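Local coordinates for 6-phosphogluconolactonase (Shewanella baltica, PDB 3NWP), which probably hydrolyses 6-phosphogluconolactone to 6-phosphogluconate in the pentose phosphate pathway, at residues 137-142 with 195-200; 42-47 with 69-74; 73-78 with 174-179. All coordinates share one frame; numbering follows the deposited sequence. Where two conformers were deposited one is given.

Contact 1 of 3, residues 137-142 with 195-200; sequences MGNDGH and GEQKLS
Lys198 reaches out from the first turn of helix 196-206 and gives a hydrogen bond from NZ to Met137 O at 2.8 Å. The ammonium lies almost on the extension of the carbonyl, with a C=O...N angle of 165°. Bends at chi2 and chi4, on either side of an extended chi3, lead the chain to that oxygen. This is the close-packed part: Met137, present as selenomethionine, runs past the lysine in the opposite direction and sets its methyl CE 3.6 Å from Lys198 O, and Asn139 OD1 lies 3.4 Å from Lys198 CE. Met137 is buried, resting also on Leu191 and Leu193 of strand 189-194 and on Val201. An alanine in place of Lys198 would probably leave Met137 O without its ammonium donor and open a gap beside the selenomethionine methyl and the Asn139 amide. The loop gripped here is a type I turn from Gly138 to Gly141, overlapped by an Asx turn, Asp140 OD1 accepting from His142 N; the same oxygen also accepts from His142 ND1 at 2.7 Å. The ring nitrogen meets a syn lone pair, the backbone N comes from above the carboxylate plane. The GMGNDGH sequence matches a signature of the 6-phosphogluconolactonase family, whose loop borders the active site in relatives. Toward solvent the contact is looser. The amides of Asn139 and Gln197 stack with their planes 8° apart, Gln197 NE2 being 3.4 Å from Asn139 CG, yet they form no mutual bond: ND2 and NE2, the close pair, are both donors. A water joins the two residues instead, donating to Asn139 O at 3.0 Å and accepting only weakly from Gln197 NE2.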
HETATM    1  N   MSE A 137       4.942  -2.046   6.556  1.00 15.16           N
HETATM    2  CA  MSE A 137       6.387  -2.316   6.552  1.00 14.99           C
HETATM    3  C   MSE A 137       6.603  -3.617   7.287  1.00 15.48           C
HETATM    4  O   MSE A 137       6.105  -3.824   8.382  1.00 18.70           O
HETATM    5  CB  MSE A 137       7.110  -1.197   7.234  1.00 16.54           C
HETATM    6  CG  MSE A 137       8.653  -1.322   7.329  1.00 15.88           C
HETATM    7 SE   MSE A 137       9.498  -0.139   8.534  0.75 14.12          SE
HETATM    8  CE  MSE A 137       8.852  -0.980  10.067  1.00 15.21           C
ATOM      9  N   GLY A 138       7.425  -4.494   6.682  1.00 16.44           N
ATOM     10  CA  GLY A 138       7.788  -5.742   7.337  1.00 17.58           C
ATOM     11  C   GLY A 138       8.922  -5.547   8.338  1.00 20.20           C
ATOM     12  O   GLY A 138       9.580  -4.520   8.385  1.00 18.47           O
ATOM     13  N   ASN A 139       9.139  -6.571   9.156  1.00 20.97           N
ATOM     14  CA  ASN A 139      10.238  -6.548  10.129  1.00 22.91           C
ATOM     15  C   ASN A 139      11.603  -6.564   9.479  1.00 21.39           C
ATOM     16  O   ASN A 139      12.618  -6.254  10.137  1.00 25.47           O
ATOM     17  CB  ASN A 139      10.100  -7.714  11.127  1.00 25.11           C
ATOM     18  CG  ASN A 139       8.958  -7.533  12.080  1.00 33.96           C
ATOM     19  OD1 ASN A 139       8.642  -6.429  12.483  1.00 31.23           O
ATOM     20  ND2 ASN A 139       8.334  -8.646  12.457  1.00 44.58           N
ATOM     21  N   ASP A 140      11.663  -6.897   8.184  1.00 22.70           N
ATOM     22  CA  ASP A 140      12.858  -6.801   7.360  1.00 20.96           C
ATOM     23  C   ASP A 140      13.060  -5.451   6.646  1.00 21.67           C
ATOM     24  O   ASP A 140      13.978  -5.293   5.852  1.00 24.44           O
ATOM     25  CB  ASP A 140      12.875  -7.947   6.300  1.00 23.20           C
ATOM     26  CG  ASP A 140      11.723  -7.850   5.308  1.00 24.06           C
ATOM     27  OD1 ASP A 140      10.797  -7.065   5.550  1.00 20.84           O
ATOM     28  OD2 ASP A 140      11.676  -8.632   4.310  1.00 25.02           O
ATOM     29  N   GLY A 141      12.135  -4.504   6.879  1.00 20.25           N
ATOM     30  CA  GLY A 141      12.142  -3.248   6.140  1.00 18.86           C
ATOM     31  C   GLY A 141      11.536  -3.201   4.758  1.00 16.65           C
ATOM     32  O   GLY A 141      11.623  -2.159   4.108  1.00 18.25           O
ATOM     33  N   HIS A 142      10.938  -4.314   4.309  1.00 18.09           N
ATOM     34  CA  HIS A 142      10.237  -4.332   3.028  1.00 17.51           C
ATOM     35  C   HIS A 142       8.957  -3.520   3.124  1.00 17.67           C
ATOM     36  O   HIS A 142       8.418  -3.328   4.234  1.00 17.29           O
ATOM     37  CB  HIS A 142       9.933  -5.766   2.507  1.00 17.07           C
ATOM     38  CG  HIS A 142       8.639  -6.365   2.939  1.00 16.54           C
ATOM     39  ND1 HIS A 142       8.499  -7.123   4.080  1.00 18.78           N
ATOM     40  CD2 HIS A 142       7.420  -6.357   2.336  1.00 19.52           C
ATOM     41  CE1 HIS A 142       7.248  -7.557   4.167  1.00 21.97           C
ATOM     42  NE2 HIS A 142       6.574  -7.106   3.123  1.00 21.37           N
ATOM     43  N   GLY A 195       2.942  -1.729  17.140  1.00 18.44           N
ATOM     44  CA  GLY A 195       3.752  -2.529  18.075  1.00 16.94           C
ATOM     45  C   GLY A 195       5.173  -2.092  18.245  1.00 19.01           C
ATOM     46  O   GLY A 195       5.726  -1.383  17.402  1.00 17.09           O
ATOM     47  N   GLU A 196       5.768  -2.499  19.346  0.50 21.93           N
ATOM     48  CA  GLU A 196       7.122  -2.053  19.674  0.50 22.88           C
ATOM     49  C   GLU A 196       8.161  -2.566  18.681  0.50 22.03           C
ATOM     50  O   GLU A 196       9.102  -1.833  18.347  0.50 21.58           O
ATOM     51  CB  GLU A 196       7.468  -2.468  21.108  0.50 26.24           C
ATOM     52  CG  GLU A 196       6.868  -1.537  22.139  0.50 27.72           C
ATOM     53  N   GLN A 197       7.999  -3.783  18.177  1.00 20.22           N
ATOM     54  CA  GLN A 197       8.934  -4.290  17.180  1.00 22.03           C
ATOM     55  C   GLN A 197       8.949  -3.436  15.907  1.00 20.17           C
ATOM     56  O   GLN A 197      10.016  -3.061  15.400  1.00 20.27           O
ATOM     57  CB  GLN A 197       8.702  -5.772  16.805  1.00 25.15           C
ATOM     58  CG  GLN A 197       9.692  -6.242  15.741  1.00 28.33           C
ATOM     59  CD  GLN A 197       9.712  -7.748  15.574  1.00 39.50           C
ATOM     60  OE1 GLN A 197       8.804  -8.439  16.035  1.00 41.27           O
ATOM     61  NE2 GLN A 197      10.736  -8.262  14.891  1.00 41.37           N
ATOM     62  N   LYS A 198       7.763  -3.142  15.382  1.00 17.94           N
ATOM     63  CA  LYS A 198       7.703  -2.273  14.190  1.00 17.31           C
ATOM     64  C   LYS A 198       8.292  -0.905  14.463  1.00 16.42           C
ATOM     65  O   LYS A 198       8.905  -0.278  13.570  1.00 17.57           O
ATOM     66  CB  LYS A 198       6.254  -2.131  13.691  1.00 19.77           C
ATOM     67  CG  LYS A 198       5.654  -3.356  13.033  1.00 21.60           C
ATOM     68  CD  LYS A 198       6.456  -3.841  11.814  1.00 20.56           C
ATOM     69  CE  LYS A 198       5.837  -5.074  11.160  1.00 22.60           C
ATOM     70  NZ  LYS A 198       4.492  -4.744  10.504  1.00 26.01           N
ATOM     71  N   LEU A 199       8.084  -0.367  15.660  1.00 16.68           N
ATOM     72  CA  LEU A 199       8.680   0.954  15.964  1.00 16.82           C
ATOM     73  C   LEU A 199      10.216   0.832  15.915  1.00 16.89           C
ATOM     74  O   LEU A 199      10.886   1.711  15.333  1.00 17.08           O
ATOM     75  CB  LEU A 199       8.231   1.507  17.318  1.00 17.68           C
ATOM     76  CG  LEU A 199       8.827   2.857  17.724  1.00 23.82           C
ATOM     77  CD1 LEU A 199       8.265   3.901  16.801  1.00 25.48           C
ATOM     78  CD2 LEU A 199       8.528   3.078  19.237  1.00 25.85           C
ATOM     79  N   SER A 200      10.757  -0.248  16.481  0.50 16.98           N
ATOM     80  CA  SER A 200      12.208  -0.459  16.450  0.50 18.99           C
ATOM     81  C   SER A 200      12.732  -0.554  15.001  0.50 19.63           C
ATOM     82  O   SER A 200      13.745   0.051  14.659  0.50 18.33           O
ATOM     83  CB  SER A 200      12.566  -1.749  17.212  0.50 21.68           C
ATOM     84  OG  SER A 200      13.969  -1.987  17.143  0.50 22.51           O
TER
HETATM   85  O   HOH W   1       2.955  -2.388   8.833  1.00 14.15           O
HETATM   86  O   HOH W   2      13.214  -7.246  12.946  1.00 33.64           O

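Contact 2 of 3, residues 42-47 with 69-74; sequences VVSGGS and TLADER
Val43 is held by its backbone between Thr69 and Ala71. Its N donates to Thr69 O at 3.0 Å, in the plane of that carbonyl, and its own O accepts from Ala71 N at 2.8 Å, the donor standing 36° above the carbonyl plane. Val43 O also receives a CA-H...O contact from Leu70 CA at 3.3 Å, so two neighbouring residues grip the same oxygen. These bonds set the parallel register, Val42 beside Thr69 and Val43 beside Leu70. On one face Val42 and Thr69 lie alongside, pointing the same way, their CG2 methyls 4.1 Å apart. Val42 CG1, anti to the backbone N (chi1 174°), is carried forward over Ala71, 3.5 Å from Ala71 N. On the other face Val43 CG2 meets Leu70 CD2 at 4.2 Å, and Val88 of helix 84-91 packs on both residues. Ser44 OG touches Ala71 CB at 3.4 Å, while its polar partner is Val134 O on the adjoining strand 132-135; Thr69 OG1 is likewise bonded outside, to Arg103 O. Where the strands part, a water takes over, accepting from Gly45 N and donating to Asp72 OD1 at 2.6 Å. Asp72 is positioned in turn through OD2 by Ser145 OG. Farther along, Glu73 OE1 uses its anti lone pair for Arg74 N, and the carboxylate also accepts from the amides of Asn84 and Glu85 at the start of helix 84-91, which fixes its rotation. Strands 39-43 and 66-74, linked through helix 50-58, form a beta-alpha-beta unit, and the first strand ends in the SGGS loop, where a CB at Gly46 would be jammed against the preceding carbonyl O, consistent with the phosphate-binding GGSTP loop of this family.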
ATOM      1  N   VAL A  42      -4.832   3.212  -2.974  1.00 13.96           N
ATOM      2  CA  VAL A  42      -4.041   1.983  -2.976  1.00 12.58           C
ATOM      3  C   VAL A  42      -3.960   1.553  -1.541  1.00 13.06           C
ATOM      4  O   VAL A  42      -3.631   2.334  -0.642  1.00 12.85           O
ATOM      5  CB  VAL A  42      -2.639   2.229  -3.513  1.00 14.26           C
ATOM      6  CG1 VAL A  42      -1.762   0.949  -3.375  1.00 16.99           C
ATOM      7  CG2 VAL A  42      -2.703   2.763  -5.018  1.00 15.75           C
ATOM      8  N   VAL A  43      -4.284   0.297  -1.271  1.00 12.95           N
ATOM      9  CA  VAL A  43      -4.152  -0.263   0.049  1.00 12.88           C
ATOM     10  C   VAL A  43      -3.211  -1.482   0.085  1.00 14.09           C
ATOM     11  O   VAL A  43      -3.034  -2.170  -0.943  1.00 13.96           O
ATOM     12  CB  VAL A  43      -5.490  -0.658   0.665  1.00 14.48           C
ATOM     13  CG1 VAL A  43      -6.393   0.629   0.811  1.00 16.06           C
ATOM     14  CG2 VAL A  43      -6.260  -1.746  -0.185  1.00 15.75           C
ATOM     15  N   SER A  44      -2.683  -1.765   1.275  1.00 15.70           N
ATOM     16  CA  SER A  44      -1.843  -2.902   1.521  1.00 15.45           C
ATOM     17  C   SER A  44      -2.550  -3.961   2.363  1.00 17.32           C
ATOM     18  O   SER A  44      -3.566  -3.691   3.008  1.00 17.62           O
ATOM     19  CB  SER A  44      -0.535  -2.449   2.190  1.00 13.98           C
ATOM     20  OG  SER A  44       0.173  -1.518   1.377  1.00 14.58           O
ATOM     21  N   GLY A  45      -2.001  -5.173   2.326  1.00 20.17           N
ATOM     22  CA  GLY A  45      -2.598  -6.347   2.971  1.00 22.17           C
ATOM     23  C   GLY A  45      -2.061  -6.649   4.339  1.00 22.29           C
ATOM     24  O   GLY A  45      -1.557  -5.774   5.060  1.00 21.62           O
ATOM     25  N   GLY A  46      -2.251  -7.900   4.771  1.00 22.46           N
ATOM     26  CA  GLY A  46      -1.813  -8.297   6.113  1.00 23.87           C
ATOM     27  C   GLY A  46      -2.931  -8.103   7.141  1.00 22.86           C
ATOM     28  O   GLY A  46      -4.016  -7.625   6.824  1.00 24.59           O
ATOM     29  N   SER A  47      -2.610  -8.438   8.392  1.00 25.09           N
ATOM     30  CA  SER A  47      -3.558  -8.277   9.491  1.00 26.46           C
ATOM     31  C   SER A  47      -3.640  -6.844   9.989  1.00 22.58           C
ATOM     32  O   SER A  47      -4.700  -6.424  10.482  1.00 22.54           O
ATOM     33  CB  SER A  47      -3.193  -9.216  10.653  1.00 29.79           C
ATOM     34  OG  SER A  47      -1.855  -8.999  11.066  1.00 36.88           O
ATOM     35  N   THR A  69      -7.118  -0.171  -5.606  1.00 14.23           N
ATOM     36  CA  THR A  69      -6.296  -1.309  -5.955  1.00 15.22           C
ATOM     37  C   THR A  69      -5.323  -1.635  -4.811  1.00 18.14           C
ATOM     38  O   THR A  69      -5.382  -1.032  -3.732  1.00 15.52           O
ATOM     39  CB  THR A  69      -5.590  -1.133  -7.318  1.00 17.43           C
ATOM     40  OG1 THR A  69      -5.093  -2.415  -7.773  1.00 17.59           O
ATOM     41  CG2 THR A  69      -4.452  -0.104  -7.304  1.00 15.89           C
ATOM     42  N   LEU A  70      -4.456  -2.613  -5.033  1.00 15.34           N
ATOM     43  CA  LEU A  70      -3.535  -3.157  -4.062  1.00 15.61           C
ATOM     44  C   LEU A  70      -2.111  -2.688  -4.309  1.00 15.40           C
ATOM     45  O   LEU A  70      -1.667  -2.534  -5.468  1.00 15.01           O
ATOM     46  CB  LEU A  70      -3.539  -4.705  -4.175  1.00 16.67           C
ATOM     47  CG  LEU A  70      -4.906  -5.384  -4.029  1.00 18.50           C
ATOM     48  CD1 LEU A  70      -4.816  -6.889  -4.326  1.00 18.57           C
ATOM     49  CD2 LEU A  70      -5.456  -5.131  -2.622  1.00 19.69           C
ATOM     50  N   ALA A  71      -1.371  -2.482  -3.228  1.00 14.41           N
ATOM     51  CA  ALA A  71       0.051  -2.194  -3.333  1.00 15.37           C
ATOM     52  C   ALA A  71       0.836  -3.369  -3.906  1.00 16.09           C
ATOM     53  O   ALA A  71       1.874  -3.166  -4.542  1.00 15.81           O
ATOM     54  CB  ALA A  71       0.642  -1.744  -1.958  1.00 14.55           C
ATOM     55  N   ASP A  72       0.344  -4.561  -3.605  1.00 14.96           N
ATOM     56  CA  ASP A  72       0.988  -5.832  -3.991  1.00 16.84           C
ATOM     57  C   ASP A  72       0.032  -6.969  -3.791  1.00 18.10           C
ATOM     58  O   ASP A  72      -1.030  -6.839  -3.165  1.00 17.62           O
ATOM     59  CB  ASP A  72       2.304  -6.060  -3.221  1.00 14.70           C
ATOM     60  CG  ASP A  72       2.111  -6.403  -1.756  1.00 22.34           C
ATOM     61  OD1 ASP A  72       1.229  -5.814  -1.131  1.00 29.51           O
ATOM     62  OD2 ASP A  72       2.858  -7.204  -1.206  1.00 20.54           O
ATOM     63  N   GLU A  73       0.412  -8.110  -4.336  1.00 16.85           N
ATOM     64  CA  GLU A  73      -0.438  -9.281  -4.251  1.00 17.89           C
ATOM     65  C   GLU A  73       0.427 -10.517  -4.301  1.00 17.60           C
ATOM     66  O   GLU A  73       1.467 -10.542  -4.911  1.00 16.32           O
ATOM     67  CB  GLU A  73      -1.500  -9.277  -5.362  1.00 16.90           C
ATOM     68  CG  GLU A  73      -2.429 -10.476  -5.397  1.00 18.19           C
ATOM     69  CD  GLU A  73      -3.246 -10.632  -4.105  1.00 18.85           C
ATOM     70  OE1 GLU A  73      -2.684 -11.059  -3.082  1.00 18.76           O
ATOM     71  OE2 GLU A  73      -4.464 -10.268  -4.160  1.00 20.20           O
ATOM     72  N   ARG A  74      -0.009 -11.551  -3.589  1.00 17.31           N
ATOM     73  CA  ARG A  74       0.603 -12.883  -3.675  1.00 17.45           C
ATOM     74  C   ARG A  74      -0.020 -13.608  -4.849  1.00 18.18           C
ATOM     75  O   ARG A  74      -1.253 -13.528  -5.086  1.00 18.57           O
ATOM     76  CB  ARG A  74       0.353 -13.657  -2.390  1.00 18.69           C
ATOM     77  CG  ARG A  74       1.091 -13.152  -1.141  1.00 20.46           C
ATOM     78  CD  ARG A  74       0.468 -11.875  -0.561  1.00 19.92           C
ATOM     79  NE  ARG A  74       1.116 -11.502   0.685  1.00 20.17           N
ATOM     80  CZ  ARG A  74       0.915 -12.109   1.854  1.00 26.70           C
ATOM     81  NH1 ARG A  74       0.025 -13.106   1.988  1.00 27.45           N
ATOM     82  NH2 ARG A  74       1.603 -11.702   2.920  1.00 27.10           N
TER
HETATM   83  O   HOH W   3       0.667  -5.745   1.395  1.00 18.17           O

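Contact 3 of 3, residues 73-78 with 174-179; sequences ERWVEA and GRITLS
Arg74 lays its NE over one face of the Arg175 guanidinium, offset toward the rim and 3.6 Å from Arg175 NH1. The two side chains run side by side in the same direction, but their guanidinium planes are turned 56° apart, so this is no flat stack. Chi1 of Arg74 (-69°), with CG anti to the carbonyl carbon, places CG 3.8 Å from Arg175 NE; the bend at chi2 then directs the rest of the chain. Both charged ends are held elsewhere: Arg74 NH1 by Ala82 O, Arg175 NH2 by Pro172 O and Arg175 NH1 by Ser145 OG, and more weakly by a long ion pair with Asp72 OD2. The backbones explain the pairing. Arg74 and Arg175 form a non-hydrogen-bonded antiparallel pair, next to the hydrogen-bonded pair Glu73 and Ile176, in which Glu73 N reaches Ile176 O at 2.9 Å and Ile176 N reaches Glu73 O at 3.0 Å. Trp75 N adds a third bond, to Gly174 O at 2.8 Å. Directly beyond it the chain turns away: Trp75 is the centre of an inverse gamma turn closed by Val76 N and Arg74 O, and a water bridges Trp75 O and Gly174 N. On the face away from the arginines, Ile176 in one of its two deposited conformers brings CG2 to the edge of the indole, 4.0 Å from Trp75 CZ3, while Trp75 NE1 is bonded to Phe109 O. Strand 175-178 lies between strands 66-74 and 163-166, with Ala112 and Ala119 of helix 112-122 packed on Trp75 and Ile176 respectively, and Asn84 of helix 84-91 against Arg74.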
ATOM      1  N   GLU A  73       0.412  -8.110  -4.336  1.00 16.85           N
ATOM      2  CA  GLU A  73      -0.438  -9.281  -4.251  1.00 17.89           C
ATOM      3  C   GLU A  73       0.427 -10.517  -4.301  1.00 17.60           C
ATOM      4  O   GLU A  73       1.467 -10.542  -4.911  1.00 16.32           O
ATOM      5  CB  GLU A  73      -1.500  -9.277  -5.362  1.00 16.90           C
ATOM      6  CG  GLU A  73      -2.429 -10.476  -5.397  1.00 18.19           C
ATOM      7  CD  GLU A  73      -3.246 -10.632  -4.105  1.00 18.85           C
ATOM      8  OE1 GLU A  73      -2.684 -11.059  -3.082  1.00 18.76           O
ATOM      9  OE2 GLU A  73      -4.464 -10.268  -4.160  1.00 20.20           O
ATOM     10  N   ARG A  74      -0.009 -11.551  -3.589  1.00 17.31           N
ATOM     11  CA  ARG A  74       0.603 -12.883  -3.675  1.00 17.45           C
ATOM     12  C   ARG A  74      -0.020 -13.608  -4.849  1.00 18.18           C
ATOM     13  O   ARG A  74      -1.253 -13.528  -5.086  1.00 18.57           O
ATOM     14  CB  ARG A  74       0.353 -13.657  -2.390  1.00 18.69           C
ATOM     15  CG  ARG A  74       1.091 -13.152  -1.141  1.00 20.46           C
ATOM     16  CD  ARG A  74       0.468 -11.875  -0.561  1.00 19.92           C
ATOM     17  NE  ARG A  74       1.116 -11.502   0.685  1.00 20.17           N
ATOM     18  CZ  ARG A  74       0.915 -12.109   1.854  1.00 26.70           C
ATOM     19  NH1 ARG A  74       0.025 -13.106   1.988  1.00 27.45           N
ATOM     20  NH2 ARG A  74       1.603 -11.702   2.920  1.00 27.10           N
ATOM     21  N   TRP A  75       0.808 -14.315  -5.628  1.00 18.65           N
ATOM     22  CA  TRP A  75       0.289 -14.987  -6.838  1.00 19.34           C
ATOM     23  C   TRP A  75      -0.358 -16.341  -6.446  1.00 21.71           C
ATOM     24  O   TRP A  75       0.245 -17.460  -6.613  1.00 23.70           O
ATOM     25  CB  TRP A  75       1.379 -15.120  -7.920  1.00 20.31           C
ATOM     26  CG  TRP A  75       0.787 -15.181  -9.250  1.00 18.96           C
ATOM     27  CD1 TRP A  75       0.548 -16.310 -10.035  1.00 20.07           C
ATOM     28  CD2 TRP A  75       0.277 -14.083  -9.983  1.00 16.63           C
ATOM     29  NE1 TRP A  75      -0.071 -15.942 -11.201  1.00 20.39           N
ATOM     30  CE2 TRP A  75      -0.255 -14.584 -11.202  1.00 18.46           C
ATOM     31  CE3 TRP A  75       0.186 -12.713  -9.723  1.00 17.90           C
ATOM     32  CZ2 TRP A  75      -0.850 -13.771 -12.137  1.00 21.77           C
ATOM     33  CZ3 TRP A  75      -0.403 -11.895 -10.645  1.00 19.94           C
ATOM     34  CH2 TRP A  75      -0.926 -12.422 -11.860  1.00 21.17           C
ATOM     35  N   VAL A  76      -1.568 -16.224  -5.892  1.00 20.68           N
ATOM     36  CA  VAL A  76      -2.364 -17.310  -5.385  1.00 21.08           C
ATOM     37  C   VAL A  76      -3.797 -16.949  -5.778  1.00 22.18           C
ATOM     38  O   VAL A  76      -4.074 -15.792  -6.148  1.00 21.69           O
ATOM     39  CB  VAL A  76      -2.257 -17.468  -3.861  1.00 23.86           C
ATOM     40  CG1 VAL A  76      -0.796 -17.820  -3.372  1.00 21.76           C
ATOM     41  CG2 VAL A  76      -2.805 -16.206  -3.143  1.00 21.73           C
ATOM     42  N   GLU A  77      -4.723 -17.918  -5.737  1.00 23.59           N
ATOM     43  CA  GLU A  77      -6.094 -17.614  -6.097  1.00 26.76           C
ATOM     44  C   GLU A  77      -6.655 -16.512  -5.205  1.00 22.42           C
ATOM     45  O   GLU A  77      -6.323 -16.429  -4.027  1.00 24.00           O
ATOM     46  CB  GLU A  77      -6.990 -18.855  -5.962  1.00 28.16           C
ATOM     47  CG  GLU A  77      -6.636 -20.005  -6.910  1.00 35.13           C
ATOM     48  CD  GLU A  77      -6.889 -19.642  -8.334  1.00 48.17           C
ATOM     49  OE1 GLU A  77      -8.054 -19.307  -8.641  1.00 57.56           O
ATOM     50  OE2 GLU A  77      -5.931 -19.686  -9.139  1.00 55.51           O
ATOM     51  N   ALA A  78      -7.579 -15.742  -5.756  1.00 28.39           N
ATOM     52  CA  ALA A  78      -8.099 -14.561  -5.067  1.00 30.11           C
ATOM     53  C   ALA A  78      -9.008 -14.896  -3.891  1.00 33.06           C
ATOM     54  O   ALA A  78      -9.337 -14.006  -3.104  1.00 35.09           O
ATOM     55  CB  ALA A  78      -8.808 -13.627  -6.070  1.00 32.10           C
ATOM     56  N   GLY A 174       5.215 -16.231  -5.055  1.00 19.22           N
ATOM     57  CA  GLY A 174       5.509 -15.240  -6.086  1.00 17.11           C
ATOM     58  C   GLY A 174       4.655 -14.009  -5.804  1.00 17.65           C
ATOM     59  O   GLY A 174       3.540 -14.139  -5.340  1.00 17.65           O
ATOM     60  N   ARG A 175       5.148 -12.833  -6.210  1.00 17.48           N
ATOM     61  CA  ARG A 175       4.474 -11.577  -5.933  1.00 17.21           C
ATOM     62  C   ARG A 175       4.357 -10.736  -7.187  1.00 17.77           C
ATOM     63  O   ARG A 175       5.217 -10.772  -8.084  1.00 17.87           O
ATOM     64  CB  ARG A 175       5.246 -10.733  -4.890  1.00 17.02           C
ATOM     65  CG  ARG A 175       5.688 -11.481  -3.624  1.00 17.02           C
ATOM     66  CD  ARG A 175       4.506 -11.992  -2.898  1.00 18.84           C
ATOM     67  NE  ARG A 175       4.841 -12.639  -1.633  1.00 18.52           N
ATOM     68  CZ  ARG A 175       4.807 -12.029  -0.430  1.00 19.75           C
ATOM     69  NH1 ARG A 175       4.511 -10.727  -0.343  1.00 18.56           N
ATOM     70  NH2 ARG A 175       5.071 -12.725   0.676  1.00 21.01           N
ATOM     71  N   ILE A 176       3.294  -9.952  -7.212  0.50 14.47           N
ATOM     72  CA  ILE A 176       3.227  -8.799  -8.087  0.50 14.24           C
ATOM     73  C   ILE A 176       3.255  -7.600  -7.148  0.50 13.82           C
ATOM     74  O   ILE A 176       2.724  -7.645  -6.037  0.50 14.16           O
ATOM     75  CB  ILE A 176       1.979  -8.876  -8.951  0.50 15.50           C
ATOM     76  CG1 ILE A 176       1.906  -7.746  -9.943  0.50 18.12           C
ATOM     77  CG2 ILE A 176       0.717  -8.942  -8.116  0.50 21.31           C
ATOM     78  CD1 ILE A 176       1.192  -8.197 -11.219  0.50 16.18           C
ATOM     79  N   THR A 177       3.904  -6.552  -7.593  1.00 15.35           N
ATOM     80  CA  THR A 177       3.967  -5.327  -6.802  1.00 15.43           C
ATOM     81  C   THR A 177       3.781  -4.123  -7.681  1.00 15.05           C
ATOM     82  O   THR A 177       4.330  -4.042  -8.790  1.00 16.12           O
ATOM     83  CB  THR A 177       5.311  -5.259  -6.052  1.00 15.03           C
ATOM     84  OG1 THR A 177       5.266  -4.194  -5.059  1.00 15.34           O
ATOM     85  CG2 THR A 177       6.516  -5.013  -6.964  1.00 16.30           C
ATOM     86  N   LEU A 178       3.167  -3.092  -7.132  1.00 14.34           N
ATOM     87  CA  LEU A 178       3.300  -1.787  -7.756  1.00 12.77           C
ATOM     88  C   LEU A 178       4.756  -1.367  -7.647  1.00 15.09           C
ATOM     89  O   LEU A 178       5.456  -1.665  -6.707  1.00 14.82           O
ATOM     90  CB  LEU A 178       2.341  -0.742  -7.132  1.00 14.57           C
ATOM     91  CG  LEU A 178       0.849  -0.991  -7.223  1.00 17.91           C
ATOM     92  CD1 LEU A 178       0.029   0.296  -6.816  1.00 17.34           C
ATOM     93  CD2 LEU A 178       0.385  -1.536  -8.564  1.00 21.31           C
ATOM     94  N   SER A 179       5.214  -0.614  -8.636  1.00 14.89           N
ATOM     95  CA  SER A 179       6.564  -0.116  -8.694  1.00 14.43           C
ATOM     96  C   SER A 179       6.763   1.108  -7.814  1.00 13.22           C
ATOM     97  O   SER A 179       5.810   1.749  -7.425  1.00 14.58           O
ATOM     98  CB  SER A 179       6.931   0.281 -10.121  1.00 15.18           C
ATOM     99  OG  SER A 179       6.050   1.277 -10.614  1.00 16.87           O
TER
HETATM  100  O   HOH W   4       2.961 -18.121  -5.735  1.00 22.43           O

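Contacts 2 and 3 are successive pairings of strand 66-74, parallel to 39-43 and then antiparallel to 175-178; they share Glu73 and Arg74, and their centres lie 9 Å apart. A probable hydrogen bond from Leu178 N to Ala71 O (2.9 Å) joins them directly. Contact 1 stands apart, its centre 17 Å from that of contact 2 and 21 Å from that of contact 3, although the nearest atoms are about 6 and 5 Å away. Strand 132-135, the neighbour of 39-43, leads into its 137-142 loop. By family resemblance the SGGS loop, the Arg74 and Arg175 pair and the DGH loop probably border one active-site pocket.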